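Local coordinates for protein chitinase (Chromobacterium violaceum, PDB 4TXG) that probably binds chitin and hydrolyses its O-glycosidic linkages as a family 18 glycoside hydrolase, at residues A[590-594]-A[595-599]; A[177-180]-A[181-185]; A[578-582]-A[583-587]; A[450-454]-A[455-459]; A[384-387]-A[388-391]. All coordinates share one frame; numbering follows the deposited sequence.

Contact 1 of 5, residues A[590-594]-A[595-599]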
# COMPACT_ATOMS: atom_id res chain seq x y z
N ALA A 590 -13.54 -12.94 -1.48
CA ALA A 590 -13.96 -13.60 -2.72
C ALA A 590 -13.29 -12.93 -3.91
O ALA A 590 -12.83 -13.61 -4.84
CB ALA A 590 -15.48 -13.58 -2.87
N TRP A 591 -13.23 -11.61 -3.86
CA TRP A 591 -12.63 -10.80 -4.92
C TRP A 591 -11.12 -11.06 -5.04
O TRP A 591 -10.58 -11.13 -6.14
CB TRP A 591 -12.93 -9.32 -4.64
CG TRP A 591 -12.28 -8.33 -5.58
CD1 TRP A 591 -12.80 -7.80 -6.72
CD2 TRP A 591 -10.98 -7.74 -5.42
NE1 TRP A 591 -11.90 -6.92 -7.29
CE2 TRP A 591 -10.78 -6.87 -6.51
CE3 TRP A 591 -9.97 -7.87 -4.46
CZ2 TRP A 591 -9.60 -6.14 -6.67
CZ3 TRP A 591 -8.81 -7.14 -4.61
CH2 TRP A 591 -8.63 -6.28 -5.71
N ILE A 592 -10.46 -11.22 -3.90
CA ILE A 592 -9.04 -11.58 -3.85
C ILE A 592 -8.80 -12.91 -4.55
O ILE A 592 -7.90 -13.04 -5.39
CB ILE A 592 -8.52 -11.67 -2.38
CG1 ILE A 592 -8.46 -10.29 -1.73
CG2 ILE A 592 -7.16 -12.37 -2.31
CD1 ILE A 592 -7.34 -9.39 -2.26
N ASP A 593 -9.60 -13.91 -4.19
CA ASP A 593 -9.39 -15.24 -4.74
C ASP A 593 -9.70 -15.29 -6.22
O ASP A 593 -8.97 -15.89 -6.99
CB ASP A 593 -10.23 -16.28 -4.00
CG ASP A 593 -9.41 -17.16 -3.06
OD1 ASP A 593 -8.16 -17.22 -3.19
OD2 ASP A 593 -10.01 -17.80 -2.17
N ALA A 594 -10.78 -14.63 -6.63
CA ALA A 594 -11.20 -14.66 -8.03
C ALA A 594 -10.21 -13.96 -8.96
O ALA A 594 -10.02 -14.37 -10.10
CB ALA A 594 -12.61 -14.06 -8.17
N ASN A 595 -9.56 -12.91 -8.45
CA ASN A 595 -8.54 -12.20 -9.21
C ASN A 595 -7.13 -12.72 -8.99
O ASN A 595 -6.17 -12.18 -9.53
CB ASN A 595 -8.58 -10.71 -8.87
CG ASN A 595 -9.71 -9.98 -9.56
OD1 ASN A 595 -9.64 -9.73 -10.76
ND2 ASN A 595 -10.78 -9.66 -8.81
N ASN A 596 -7.01 -13.78 -8.18
CA ASN A 596 -5.72 -14.34 -7.77
C ASN A 596 -4.73 -13.27 -7.33
O ASN A 596 -3.55 -13.29 -7.70
CB ASN A 596 -5.14 -15.18 -8.90
CG ASN A 596 -5.94 -16.46 -9.13
OD1 ASN A 596 -6.09 -17.28 -8.23
ND2 ASN A 596 -6.47 -16.62 -10.34
N VAL A 597 -5.22 -12.35 -6.52
CA VAL A 597 -4.39 -11.29 -5.95
C VAL A 597 -3.41 -11.91 -4.95
O VAL A 597 -3.69 -12.96 -4.38
CB VAL A 597 -5.27 -10.21 -5.28
CG1 VAL A 597 -4.42 -9.01 -4.84
CG2 VAL A 597 -6.34 -9.75 -6.25
N GLY A 598 -2.26 -11.28 -4.76
CA GLY A 598 -1.24 -11.83 -3.90
C GLY A 598 -1.73 -12.12 -2.50
O GLY A 598 -1.36 -13.14 -1.89
N GLY A 599 -2.56 -11.23 -1.97
CA GLY A 599 -3.05 -11.40 -0.62
C GLY A 599 -3.68 -10.15 -0.04
O GLY A 599 -4.04 -9.22 -0.77
O HOH W 1 -9.00 -17.72 -9.72
O HOH W 2 -8.06 -14.71 -12.48

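Contact 2 of 5, residues A[177-180]-A[181-185]. With CS (cesium ion), chain N.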
# COMPACT_ATOMS: atom_id res chain seq x y z
N ASP A 177 -0.07 -11.95 21.57
CA ASP A 177 -1.51 -11.94 21.27
C ASP A 177 -1.81 -12.12 19.78
O ASP A 177 -2.97 -12.29 19.38
CB ASP A 177 -2.13 -10.62 21.74
CG ASP A 177 -2.04 -10.45 23.25
OD1 ASP A 177 -2.33 -11.42 23.96
OD2 ASP A 177 -1.66 -9.35 23.72
N ILE A 178 -0.76 -12.06 18.97
CA ILE A 178 -0.87 -12.23 17.52
C ILE A 178 -1.34 -13.64 17.16
O ILE A 178 -0.89 -14.61 17.78
CB ILE A 178 0.50 -11.94 16.85
CG1 ILE A 178 0.89 -10.47 17.01
CG2 ILE A 178 0.49 -12.33 15.37
CD1 ILE A 178 2.30 -10.16 16.50
N PRO A 179 -2.26 -13.76 16.19
CA PRO A 179 -2.66 -15.09 15.70
C PRO A 179 -1.61 -15.67 14.74
O PRO A 179 -1.83 -15.73 13.53
CB PRO A 179 -3.98 -14.81 14.97
CG PRO A 179 -3.83 -13.39 14.48
CD PRO A 179 -3.07 -12.68 15.59
N TRP A 180 -0.49 -16.10 15.29
CA TRP A 180 0.63 -16.59 14.50
C TRP A 180 0.27 -17.73 13.54
O TRP A 180 0.85 -17.83 12.46
CB TRP A 180 1.75 -17.05 15.43
CG TRP A 180 2.48 -15.92 16.10
CD1 TRP A 180 2.15 -15.30 17.27
CD2 TRP A 180 3.67 -15.29 15.62
NE1 TRP A 180 3.07 -14.32 17.56
CE2 TRP A 180 4.00 -14.29 16.56
CE3 TRP A 180 4.48 -15.47 14.51
CZ2 TRP A 180 5.12 -13.46 16.40
CZ3 TRP A 180 5.60 -14.65 14.36
CH2 TRP A 180 5.90 -13.66 15.31
N SER A 181 -0.69 -18.57 13.93
CA SER A 181 -1.03 -19.73 13.12
C SER A 181 -1.95 -19.38 11.94
O SER A 181 -2.31 -20.26 11.16
CB SER A 181 -1.70 -20.82 13.97
OG SER A 181 -2.99 -20.40 14.39
N LYS A 182 -2.32 -18.11 11.82
CA LYS A 182 -3.28 -17.70 10.80
C LYS A 182 -2.76 -16.58 9.91
O LYS A 182 -3.51 -16.05 9.09
CB LYS A 182 -4.59 -17.27 11.47
CG LYS A 182 -5.16 -18.33 12.42
CD LYS A 182 -6.53 -17.93 12.95
CE LYS A 182 -7.05 -18.94 13.97
NZ LYS A 182 -7.00 -20.33 13.45
N LEU A 183 -1.48 -16.23 10.06
CA LEU A 183 -0.85 -15.17 9.27
C LEU A 183 0.29 -15.67 8.40
O LEU A 183 0.80 -16.78 8.59
CB LEU A 183 -0.30 -14.07 10.20
CG LEU A 183 -1.21 -13.31 11.16
CD1 LEU A 183 -0.40 -12.33 11.95
CD2 LEU A 183 -2.29 -12.59 10.39
N THR A 184 0.73 -14.86 7.45
CA THR A 184 1.93 -15.19 6.70
C THR A 184 3.07 -14.19 6.95
O THR A 184 4.25 -14.56 6.89
CB THR A 184 1.67 -15.27 5.18
OG1 THR A 184 1.24 -13.99 4.69
CG2 THR A 184 0.60 -16.32 4.87
N HIS A 185 2.70 -12.93 7.22
CA HIS A 185 3.66 -11.85 7.45
C HIS A 185 3.18 -10.93 8.56
O HIS A 185 1.98 -10.66 8.69
CB HIS A 185 3.88 -11.00 6.19
CG HIS A 185 4.40 -11.75 5.00
ND1 HIS A 185 3.62 -12.62 4.28
CD2 HIS A 185 5.60 -11.72 4.39
CE1 HIS A 185 4.33 -13.13 3.28
NE2 HIS A 185 5.54 -12.59 3.33
CS CS N . -1.72 -16.42 20.39
O HOH W 3 0.01 -16.95 22.94
O HOH W 4 0.45 -18.30 19.66

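Contact 3 of 5, residues A[578-582]-A[583-587]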
# COMPACT_ATOMS: atom_id res chain seq x y z
N SER A 578 -17.92 4.39 9.60
CA SER A 578 -17.58 3.39 8.60
C SER A 578 -16.91 2.19 9.26
O SER A 578 -15.93 2.35 9.98
CB SER A 578 -16.65 3.98 7.53
OG SER A 578 -16.20 2.95 6.68
N THR A 579 -17.44 1.00 9.01
CA THR A 579 -16.91 -0.19 9.65
C THR A 579 -16.39 -1.21 8.64
O THR A 579 -16.45 -1.01 7.42
CB THR A 579 -17.98 -0.86 10.55
OG1 THR A 579 -19.13 -1.20 9.76
CG2 THR A 579 -18.41 0.09 11.67
N GLU A 580 -15.85 -2.31 9.16
CA GLU A 580 -15.39 -3.42 8.34
C GLU A 580 -15.68 -4.66 9.16
O GLU A 580 -15.24 -4.75 10.31
CB GLU A 580 -13.89 -3.28 8.03
CG GLU A 580 -13.33 -4.33 7.06
CD GLU A 580 -13.58 -3.99 5.60
OE1 GLU A 580 -14.75 -3.84 5.20
OE2 GLU A 580 -12.60 -3.85 4.84
N ASP A 581 -16.45 -5.60 8.63
CA ASP A 581 -16.76 -6.78 9.44
C ASP A 581 -16.86 -8.03 8.58
O ASP A 581 -16.36 -8.05 7.45
CB ASP A 581 -18.02 -6.57 10.31
CG ASP A 581 -19.30 -6.33 9.50
OD1 ASP A 581 -19.41 -6.74 8.32
OD2 ASP A 581 -20.25 -5.75 10.10
N GLU A 582 -17.48 -9.09 9.10
CA GLU A 582 -17.38 -10.38 8.42
C GLU A 582 -18.02 -10.36 7.04
O GLU A 582 -17.58 -11.08 6.13
CB GLU A 582 -17.99 -11.48 9.28
CG GLU A 582 -17.19 -11.72 10.55
CD GLU A 582 -18.04 -12.22 11.71
OE1 GLU A 582 -18.49 -11.38 12.54
OE2 GLU A 582 -18.24 -13.45 11.80
N GLN A 583 -19.05 -9.55 6.86
CA GLN A 583 -19.73 -9.54 5.56
C GLN A 583 -18.84 -8.90 4.49
O GLN A 583 -18.74 -9.43 3.38
CB GLN A 583 -21.08 -8.81 5.64
CG GLN A 583 -21.92 -8.96 4.36
CD GLN A 583 -23.31 -8.38 4.49
OE1 GLN A 583 -23.65 -7.79 5.52
NE2 GLN A 583 -24.13 -8.54 3.45
N SER A 584 -18.19 -7.79 4.83
CA SER A 584 -17.37 -7.10 3.84
C SER A 584 -16.04 -7.82 3.62
O SER A 584 -15.54 -7.86 2.50
CB SER A 584 -17.13 -5.64 4.24
OG SER A 584 -16.59 -5.50 5.54
N ILE A 585 -15.49 -8.39 4.69
CA ILE A 585 -14.27 -9.19 4.55
C ILE A 585 -14.54 -10.40 3.65
O ILE A 585 -13.71 -10.73 2.81
CB ILE A 585 -13.72 -9.64 5.94
CG1 ILE A 585 -13.19 -8.43 6.73
CG2 ILE A 585 -12.61 -10.68 5.78
CD1 ILE A 585 -12.09 -7.65 6.01
N ALA A 586 -15.70 -11.04 3.79
CA ALA A 586 -16.00 -12.20 2.95
C ALA A 586 -16.13 -11.79 1.48
O ALA A 586 -15.66 -12.50 0.58
CB ALA A 586 -17.27 -12.90 3.41
N GLN A 587 -16.77 -10.65 1.25
CA GLN A 587 -16.93 -10.13 -0.10
C GLN A 587 -15.57 -9.75 -0.71
O GLN A 587 -15.28 -10.08 -1.86
CB GLN A 587 -17.91 -8.93 -0.09
CG GLN A 587 -18.21 -8.38 -1.48
CD GLN A 587 -19.47 -7.52 -1.56
OE1 GLN A 587 -20.14 -7.26 -0.56
NE2 GLN A 587 -19.80 -7.08 -2.78

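Contact 4 of 5, residues A[450-454]-A[455-459]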
# COMPACT_ATOMS: atom_id res chain seq x y z
N GLY A 450 -0.41 -2.40 -13.54
CA GLY A 450 0.30 -1.82 -14.65
C GLY A 450 1.77 -2.19 -14.61
O GLY A 450 2.39 -2.40 -15.66
N GLY A 451 2.33 -2.28 -13.41
CA GLY A 451 3.76 -2.51 -13.26
C GLY A 451 4.12 -3.73 -12.41
O GLY A 451 5.30 -3.96 -12.14
N LEU A 452 3.11 -4.49 -11.99
CA LEU A 452 3.29 -5.68 -11.14
C LEU A 452 2.38 -6.84 -11.56
O LEU A 452 1.24 -6.61 -11.95
CB LEU A 452 2.98 -5.36 -9.67
CG LEU A 452 3.94 -4.44 -8.89
CD1 LEU A 452 3.34 -4.13 -7.52
CD2 LEU A 452 5.31 -5.08 -8.76
N PRO A 453 2.87 -8.08 -11.44
CA PRO A 453 1.95 -9.22 -11.54
C PRO A 453 1.05 -9.27 -10.30
O PRO A 453 1.44 -8.74 -9.26
CB PRO A 453 2.88 -10.43 -11.59
CG PRO A 453 4.07 -9.98 -10.75
CD PRO A 453 4.25 -8.51 -11.12
N ALA A 454 -0.11 -9.92 -10.41
CA ALA A 454 -1.05 -10.00 -9.29
C ALA A 454 -0.39 -10.60 -8.06
O ALA A 454 -0.69 -10.21 -6.93
CB ALA A 454 -2.29 -10.82 -9.69
N SER A 455 0.54 -11.52 -8.28
CA SER A 455 1.23 -12.20 -7.18
C SER A 455 2.06 -11.26 -6.29
O SER A 455 2.41 -11.61 -5.17
CB SER A 455 2.13 -13.31 -7.73
OG SER A 455 3.10 -12.78 -8.63
N ARG A 456 2.37 -10.06 -6.79
CA ARG A 456 3.19 -9.13 -6.02
C ARG A 456 2.36 -7.95 -5.51
O ARG A 456 2.92 -6.93 -5.10
CB ARG A 456 4.39 -8.64 -6.86
CG ARG A 456 5.44 -9.76 -7.06
CD ARG A 456 6.55 -9.44 -8.06
NE ARG A 456 7.27 -8.21 -7.74
CZ ARG A 456 7.72 -7.36 -8.66
NH1 ARG A 456 7.52 -7.63 -9.94
NH2 ARG A 456 8.34 -6.25 -8.30
N VAL A 457 1.04 -8.11 -5.51
CA VAL A 457 0.15 -7.08 -4.96
C VAL A 457 -0.69 -7.64 -3.82
O VAL A 457 -1.28 -8.71 -3.96
CB VAL A 457 -0.80 -6.52 -6.05
CG1 VAL A 457 -1.70 -5.42 -5.47
CG2 VAL A 457 -0.01 -5.98 -7.24
N ASN A 458 -0.75 -6.92 -2.70
CA ASN A 458 -1.67 -7.26 -1.61
C ASN A 458 -2.54 -6.05 -1.29
O ASN A 458 -2.04 -4.93 -1.23
CB ASN A 458 -0.91 -7.72 -0.37
CG ASN A 458 0.17 -8.72 -0.71
OD1 ASN A 458 -0.09 -9.90 -0.91
ND2 ASN A 458 1.40 -8.25 -0.82
N MET A 459 -3.83 -6.27 -1.08
CA MET A 459 -4.73 -5.15 -0.85
C MET A 459 -5.03 -4.99 0.64
O MET A 459 -5.29 -5.97 1.34
CB MET A 459 -6.03 -5.36 -1.63
CG MET A 459 -5.80 -5.50 -3.14
SD MET A 459 -4.78 -4.21 -3.88
CE MET A 459 -5.78 -2.76 -3.57
O HOH W 5 7.77 -5.12 -11.30

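Contact 5 of 5, residues A[384-387]-A[388-391]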
# COMPACT_ATOMS: atom_id res chain seq x y z
N GLN A 384 7.79 3.88 -11.19
CA GLN A 384 8.92 3.13 -11.73
C GLN A 384 9.59 2.23 -10.68
O GLN A 384 10.15 1.19 -11.02
CB GLN A 384 9.94 4.10 -12.33
CG GLN A 384 9.45 4.87 -13.56
CD GLN A 384 8.86 6.22 -13.23
OE1 GLN A 384 8.02 6.34 -12.33
NE2 GLN A 384 9.30 7.26 -13.95
N GLY A 385 9.49 2.63 -9.41
CA GLY A 385 10.11 1.89 -8.32
C GLY A 385 9.51 0.51 -8.02
O GLY A 385 10.10 -0.25 -7.27
N LEU A 386 8.35 0.20 -8.60
CA LEU A 386 7.71 -1.09 -8.34
C LEU A 386 8.61 -2.30 -8.65
O LEU A 386 8.51 -3.33 -7.99
CB LEU A 386 6.41 -1.22 -9.15
CG LEU A 386 5.27 -0.29 -8.71
CD1 LEU A 386 4.07 -0.47 -9.63
CD2 LEU A 386 4.87 -0.58 -7.27
N LYS A 387 9.50 -2.16 -9.63
CA LYS A 387 10.33 -3.28 -10.05
C LYS A 387 11.29 -3.75 -8.95
O LYS A 387 11.80 -4.86 -9.01
CB LYS A 387 11.13 -2.92 -11.31
CG LYS A 387 12.14 -1.81 -11.08
CD LYS A 387 12.78 -1.31 -12.39
CE LYS A 387 13.65 -2.36 -13.04
NZ LYS A 387 14.49 -1.78 -14.14
N TYR A 388 11.53 -2.91 -7.94
CA TYR A 388 12.46 -3.27 -6.87
C TYR A 388 11.80 -3.99 -5.69
O TYR A 388 12.48 -4.49 -4.80
CB TYR A 388 13.19 -2.02 -6.36
CG TYR A 388 13.92 -1.32 -7.48
CD1 TYR A 388 14.98 -1.94 -8.13
CD2 TYR A 388 13.53 -0.05 -7.91
CE1 TYR A 388 15.65 -1.32 -9.17
CE2 TYR A 388 14.20 0.58 -8.96
CZ TYR A 388 15.25 -0.07 -9.58
OH TYR A 388 15.93 0.54 -10.62
N LEU A 389 10.47 -4.02 -5.69
CA LEU A 389 9.73 -4.47 -4.51
C LEU A 389 9.27 -5.92 -4.61
O LEU A 389 8.63 -6.32 -5.59
CB LEU A 389 8.51 -3.57 -4.29
CG LEU A 389 8.86 -2.10 -4.11
CD1 LEU A 389 7.60 -1.24 -4.09
CD2 LEU A 389 9.66 -1.92 -2.82
N ASP A 390 9.60 -6.71 -3.60
CA ASP A 390 9.09 -8.07 -3.56
C ASP A 390 7.57 -8.08 -3.65
O ASP A 390 6.99 -8.91 -4.36
CB ASP A 390 9.55 -8.77 -2.29
CG ASP A 390 11.01 -9.12 -2.35
OD1 ASP A 390 11.34 -10.22 -2.84
OD2 ASP A 390 11.83 -8.27 -1.95
N PHE A 391 6.92 -7.17 -2.92
CA PHE A 391 5.50 -6.94 -3.12
C PHE A 391 5.09 -5.61 -2.52
O PHE A 391 5.87 -4.99 -1.78
CB PHE A 391 4.63 -8.09 -2.55
CG PHE A 391 4.85 -8.40 -1.09
CD1 PHE A 391 4.22 -7.65 -0.11
CD2 PHE A 391 5.61 -9.49 -0.70
CE1 PHE A 391 4.38 -7.96 1.24
CE2 PHE A 391 5.79 -9.80 0.65
CZ PHE A 391 5.16 -9.03 1.62

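Contact 1 of 5, residues A[590-594]-A[595-599]
Trp591 O is gripped twice by Asn595: the backbone N lies 3.1 Å from it and the side-chain ND2 also 3.1 Å, the two donors arriving from opposite faces of the carbonyl plane. Having turned back on its own helix, the same ND2 sits over one face of the Trp591 indole toward its rim, with amide and ring planes 53° apart. Trp591 NE1, beside this ND2, donates instead to Asp442. One residue on, Ile592 O accepts from Val597 N at 3.0 Å, and Asp593 O takes Asn596 N at 3.1 Å. With Asn596 at positive phi (46°), these bonds make a Schellman motif, which ends helix 582-594 and turns the chain toward strand 599-603 of the (beta/alpha)8 barrel. Under the turn, Ile592 CD1 packs 3.8 Å from Val597 CB, the two side chains crossing at about a right angle, and lies 3.6 Å from Gly599 O. The Asp593 carboxylate forms salt bridges with Arg153 and Arg154. Ala594 O receives a hydrogen bond from a water that also accepts weakly from Asn596 ND2.

Contact 2 of 5, residues A[177-180]-A[181-185]
Ser181 N comes within 3.1 Å of Pro179 O, but its N-H points too far aside to bond, and the carbonyl is left to the next amide. Lys182 N takes it at 3.0 Å. This bond closes a type I beta turn with Trp180 and Ser181 at its corners. Pro179 is also the centre of an inverse gamma turn, whose Trp180 N to Ile178 O bond is weak. Two overlapping tight turns therefore bend the loop between strands 155-161 and 185-193, the first two strands of the barrel. Lys182 has its CB against the proline, while the chain beyond runs off to touch Ser630 and Tyr633 of helix 627-636. Leu183 points back into the turn. With CG anti to its own carbonyl carbon (chi1 -59°), the side chain folds under the proline, placing CG 3.4 Å from Pro179 O and sending CD1 to within 3.5 Å of Ile178 CG2; leucine and isoleucine cross at about a right angle. That same Ile178 CG2 also lies over one face of the Trp180 indole. Further along, Thr184 OG1 meets the His185 ring at its edge, in plane, 2.8 Å from ND1. Pro179 O thus accepts from Lys182 N and has Leu183 CG close by, whereas Ile178 O lies 3.3 Å from a cesium ion, which Ser176 O and two waters also bind; such distances are usual for so large an ion, and two backbone carbonyls and two waters as ligands suggest that it is probably a bound solution ion.

Contact 3 of 5, residues A[578-582]-A[583-587]
The carboxylate of Glu580 is met by Ser584 OG from above its plane, 40° out of it, in a short hydrogen bond of 2.5 Å to OE1. The carboxylate of Asp581 is approached in the same tilted manner: Gln583 N comes from above the plane to OD1 at 3.2 Å. Beside it, the Gln583 amide runs alongside in the same direction, the two flat groups only 4° apart, and both reach Arg557, Asp581 through a salt bridge from OD2 and Gln583 through its OE1. Lys526 forms a second salt bridge with Asp581 OD2, so both oxygens of this acid are occupied.

Ser584 OG works in two directions, giving its proton to Glu580 OE1 and accepting from Asp581 N at 3.1 Å. In Glu580, CG stands anti to the backbone N (chi1 -174°), which puts it 3.7 Å from Ile585 CD1, the two side chains crossing at about a right angle; the bend at chi2 then brings OE1 to Ser584 OG, while OE2 pairs with Lys588. Behind these side chains the helix starts in earnest, with Ile585 N 2.9 Å from Asp581 O and Ala586 N 3.0 Å from Glu582 O. Acidic groups at this end of a helix would suit its dipole. Asp581 at the N-cap and Ser584 three residues on, Ser584 OG accepting from Asp581 N while Asp581 OD1 takes Gln583 N, form a capping box, which starts helix 582-594 of the barrel directly after strand 575-578 of the antiparallel sheet inserted between two barrel strands.

Contact 4 of 5, residues A[450-454]-A[455-459]
This is a local turn, a single tight loop of 3-10 character, that leads from helix 441-448 into strand 457-462, one of the eight parallel strands of the (beta/alpha)8 barrel. Two successive backbone bonds make it: Arg456 N lies 3.0 Å from Pro453 O and Val457 N 3.1 Å from Ala454 O. Leu452, just ahead of the turn, and Val457, just after it, come together on the inside, Leu452 CD1 lying 3.8 Å from Val457 CG2. The side chain of Tyr445 on helix 441-448 is touched by Ala454 and Val457, which ties the turn back to the preceding helix.

Arg456 runs back past Pro453 toward Leu452. Its aliphatic part passes the proline, with CD 3.7 Å from Pro453 CG, and a bend at chi3 (56°) then carries the guanidinium toward Leu452. There the flat group is held by oxygens: NH2 donates to Leu389 O, NH1 to Glu124 O, and NE weakly to Asp390 O, all of them backbone carbonyls. A water at 2.9 Å from Arg456 NH1 passes the link on to Gly451 O. Several bonds of this kind should fix the rotation of the group, and the backbone carbonyls probably spread its charge. Ser455 OG leans on the proline, 3.6 Å from Pro453 CG. Leucine and arginine cross at about a right angle, and Leu452 CD2 sits squarely over the centre of one guanidinium face, 3.3 Å from Arg456 CZ.

Contact 5 of 5, residues A[384-387]-A[388-391]
Tyr388 N bonds to Gly385 O and Leu389 N to Leu386 O, both at 3.1 Å, in the 3-10 turn that runs through 384-388. On its outer side Lys387 and Tyr388 lie side by side, pointing the same way. Lys387 CG is wedged between its own backbone N and carbonyl carbon (chi1 65°), and this turns the methylene over the phenol: CG stands 3.7 Å from the ring centroid and 7° off the normal, a CH-pi contact over the face. The chain continues along the ring, with CD 3.9 Å from Tyr388 CZ. Gly385 O approaches the ring obliquely, 3.5 Å from Tyr388 CD2. Lying after helix 374-377, the turn leads into strand 391-395 of the (beta/alpha)8 barrel. On its inner side Leu389 tucks under the turn, its CG 3.9 Å from Gly385 O, and Leu386 CD2 meets Leu389 CD1 at 4.2 Å. Beyond the turn, Leu389 reaches Ile366 and Ala368 of strand 365-371 and Leu346 of helix 338-360, where Tyr388 also packs. The backbone O of Leu389 accepts a hydrogen bond from Arg456 NH2.

Overall arrangement
From the N terminus, contact 2 comes first, turning the chain into strand 185-193; contact 5 does the same before strand 391-395 and contact 4 before strand 457-462. Contact 3 opens helix 582-594 and contact 1 closes it, delivering strand 599-603, so the two adjoin at opposite ends of one helix, their centres 16 Å apart. All five follow in series, none nesting or crossing. Strand pairing joins contacts 1 and 4 through Gly599 and Met459; contacts 4 and 5 meet by a side-chain-to-carbonyl bond from Arg456 to Leu389, and contacts 2 and 5 by ring packing of His185 on Phe391. Contacts 3 and 5 lie farthest apart, about 29 Å between centres.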